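Local coordinates for cadherin-related family member 2 (Mus musculus, PDB 5CYX), which probably links adjacent microvilli of epithelial cells through calcium-dependent heterophilic adhesion to CDHR5, controlling how they pack at the apical membrane, at residues T239-V244 and V320-T325. Numbering follows the deposited sequence.
Sequences TSVLTV and VTIRVT
Val241 lies over Ile322 and Val244 over Val320, with CA–CA separations of 8.3 and 9.1 Å; as numbering rises in one segment it falls in the other, which shows that the strands run in opposite senses across the gap between two sheets. Between the two segments the groups that meet are all apolar. Val241 and Ile322 meet tip to tip across the gap: Val241 CG1 stands 4.0 Å from Ile322 CG2 and 4.1 Å from Ile322 CD1, so one methyl meets both branches of the isoleucine. Val241 presents CG1 because that methyl is anti to the backbone N (chi1 180°). Further along, Val320 spreads its two methyls between two partners, CG1 lying 4.3 Å from Leu242 CD2 and CG2 4.3 Å from Val244 CG1. That consecutive residues Val241 and Leu242 both face inward follows from a classic beta bulge: both bond through their backbones to Ile278, and Val241 has the helical psi (-55°) of the first bulge position. Ala229 of strand 228-231 touches both of them, while Val300 packs on Val244. The contact thus joins strand 240-248 of one sheet to strand 315-324 of the other, within the hydrophobic core of the Greek-key beta sandwich of the third cadherin repeat.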
ATOM      1  N   THR A 239      53.957 -27.642  16.236  1.00 67.31           N
ATOM      2  CA  THR A 239      53.927 -28.351  14.939  1.00 67.32           C
ATOM      3  C   THR A 239      52.557 -28.227  14.262  1.00 66.90           C
ATOM      4  O   THR A 239      51.533 -28.523  14.880  1.00 65.70           O
ATOM      5  CB  THR A 239      54.276 -29.847  15.124  1.00 67.34           C
ATOM      6  OG1 THR A 239      55.532 -29.972  15.779  1.00 67.56           O
ATOM      7  CG2 THR A 239      54.375 -30.594  13.782  1.00 69.52           C
ATOM      8  N   SER A 240      52.536 -27.801  12.996  1.00 68.22           N
ATOM      9  CA  SER A 240      51.302 -27.821  12.196  1.00 69.34           C
ATOM     10  C   SER A 240      50.774 -29.242  12.042  1.00 70.87           C
ATOM     11  O   SER A 240      51.540 -30.178  11.879  1.00 70.37           O
ATOM     12  CB  SER A 240      51.527 -27.283  10.789  1.00 70.28           C
ATOM     13  OG  SER A 240      51.898 -25.935  10.831  1.00 71.07           O
ATOM     14  N   VAL A 241      49.458 -29.371  12.086  1.00 71.23           N
ATOM     15  CA  VAL A 241      48.791 -30.634  11.925  1.00 72.75           C
ATOM     16  C   VAL A 241      47.924 -30.586  10.667  1.00 74.96           C
ATOM     17  O   VAL A 241      48.035 -31.456   9.804  1.00 78.29           O
ATOM     18  CB  VAL A 241      47.959 -30.954  13.174  1.00 72.21           C
ATOM     19  CG1 VAL A 241      47.231 -32.295  13.021  1.00 74.35           C
ATOM     20  CG2 VAL A 241      48.870 -30.998  14.377  1.00 71.27           C
ATOM     21  N   LEU A 242      47.038 -29.601  10.583  1.00 75.12           N
ATOM     22  CA  LEU A 242      46.262 -29.340   9.362  1.00 76.00           C
ATOM     23  C   LEU A 242      45.604 -27.973   9.397  1.00 75.95           C
ATOM     24  O   LEU A 242      45.473 -27.351  10.465  1.00 73.11           O
ATOM     25  CB  LEU A 242      45.175 -30.391   9.133  1.00 78.14           C
ATOM     26  CG  LEU A 242      43.882 -30.291   9.954  1.00 77.66           C
ATOM     27  CD1 LEU A 242      42.820 -31.166   9.328  1.00 77.48           C
ATOM     28  CD2 LEU A 242      44.129 -30.643  11.419  1.00 76.17           C
ATOM     29  N   THR A 243      45.158 -27.548   8.221  1.00 75.79           N
ATOM     30  CA  THR A 243      44.419 -26.320   8.043  1.00 74.56           C
ATOM     31  C   THR A 243      42.954 -26.628   7.782  1.00 75.14           C
ATOM     32  O   THR A 243      42.636 -27.422   6.890  1.00 76.97           O
ATOM     33  CB  THR A 243      44.970 -25.563   6.843  1.00 75.27           C
ATOM     34  OG1 THR A 243      46.388 -25.542   6.964  1.00 76.00           O
ATOM     35  CG2 THR A 243      44.414 -24.110   6.785  1.00 74.50           C
ATOM     36  N   VAL A 244      42.071 -25.999   8.557  1.00 72.58           N
ATOM     37  CA  VAL A 244      40.645 -25.972   8.235  1.00 72.30           C
ATOM     38  C   VAL A 244      40.301 -24.589   7.733  1.00 70.38           C
ATOM     39  O   VAL A 244      41.020 -23.630   8.000  1.00 72.43           O
ATOM     40  CB  VAL A 244      39.731 -26.348   9.422  1.00 71.86           C
ATOM     41  CG1 VAL A 244      39.945 -27.802   9.803  1.00 74.26           C
ATOM     42  CG2 VAL A 244      39.959 -25.467  10.637  1.00 69.61           C
ATOM     43  N   VAL A 320      36.867 -32.514  14.387  1.00 78.65           N
ATOM     44  CA  VAL A 320      38.010 -32.913  13.579  1.00 79.02           C
ATOM     45  C   VAL A 320      38.672 -34.089  14.282  1.00 78.73           C
ATOM     46  O   VAL A 320      38.884 -34.039  15.509  1.00 76.27           O
ATOM     47  CB  VAL A 320      39.080 -31.776  13.508  1.00 76.90           C
ATOM     48  CG1 VAL A 320      40.346 -32.251  12.788  1.00 78.30           C
ATOM     49  CG2 VAL A 320      38.513 -30.530  12.845  1.00 75.03           C
ATOM     50  N   THR A 321      39.047 -35.111  13.506  1.00 78.39           N
ATOM     51  CA  THR A 321      39.765 -36.259  14.052  1.00 79.90           C
ATOM     52  C   THR A 321      41.251 -36.227  13.716  1.00 80.04           C
ATOM     53  O   THR A 321      41.647 -35.972  12.570  1.00 80.33           O
ATOM     54  CB  THR A 321      39.140 -37.567  13.556  1.00 82.31           C
ATOM     55  OG1 THR A 321      37.791 -37.598  14.000  1.00 82.15           O
ATOM     56  CG2 THR A 321      39.865 -38.761  14.135  1.00 83.43           C
ATOM     57  N   ILE A 322      42.071 -36.513  14.721  1.00 82.95           N
ATOM     58  CA  ILE A 322      43.530 -36.435  14.587  1.00 85.92           C
ATOM     59  C   ILE A 322      44.200 -37.708  15.105  1.00 88.93           C
ATOM     60  O   ILE A 322      44.024 -38.080  16.272  1.00 89.29           O
ATOM     61  CB  ILE A 322      44.107 -35.235  15.358  1.00 83.30           C
ATOM     62  CG1 ILE A 322      43.518 -33.932  14.810  1.00 82.72           C
ATOM     63  CG2 ILE A 322      45.636 -35.232  15.260  1.00 83.40           C
ATOM     64  CD1 ILE A 322      44.021 -32.678  15.522  1.00 81.67           C
ATOM     65  N   ARG A 323      45.018 -38.316  14.248  1.00 92.23           N
ATOM     66  CA  ARG A 323      45.629 -39.622  14.522  1.00 95.83           C
ATOM     67  C   ARG A 323      47.004 -39.381  15.123  1.00 92.62           C
ATOM     68  O   ARG A 323      47.836 -38.744  14.485  1.00 87.99           O
ATOM     69  CB  ARG A 323      45.754 -40.448  13.225  1.00 99.59           C
ATOM     70  CG  ARG A 323      44.465 -40.512  12.404  1.00104.95           C
ATOM     71  CD  ARG A 323      44.606 -41.146  11.016  1.00108.90           C
ATOM     72  NE  ARG A 323      43.835 -40.355  10.044  1.00111.13           N
ATOM     73  CZ  ARG A 323      44.327 -39.464   9.171  1.00112.32           C
ATOM     74  NH1 ARG A 323      45.633 -39.232   9.056  1.00111.47           N
ATOM     75  NH2 ARG A 323      43.495 -38.801   8.373  1.00114.66           N
ATOM     76  N   VAL A 324      47.231 -39.884  16.342  1.00 94.52           N
ATOM     77  CA  VAL A 324      48.544 -39.794  17.005  1.00 95.27           C
ATOM     78  C   VAL A 324      49.464 -40.947  16.527  1.00 96.60           C
ATOM     79  O   VAL A 324      49.346 -42.073  16.999  1.00 96.13           O
ATOM     80  CB  VAL A 324      48.436 -39.728  18.553  1.00 95.34           C
ATOM     81  CG1 VAL A 324      49.802 -39.462  19.181  1.00 94.02           C
ATOM     82  CG2 VAL A 324      47.477 -38.621  18.977  1.00 94.01           C
ATOM     83  N   THR A 325      50.344 -40.606  15.575  1.00 96.90           N
ATOM     84  CA  THR A 325      51.330 -41.462  14.893  1.00 99.04           C
ATOM     85  C   THR A 325      50.664 -42.346  13.858  1.00103.65           C
ATOM     86  O   THR A 325      50.530 -41.951  12.702  1.00106.46           O
ATOM     87  CB  THR A 325      52.202 -42.329  15.824  1.00100.74           C
ATOM     88  OG1 THR A 325      51.420 -43.352  16.458  1.00101.94           O
ATOM     89  CG2 THR A 325      52.882 -41.491  16.850  1.00 95.53           C
TER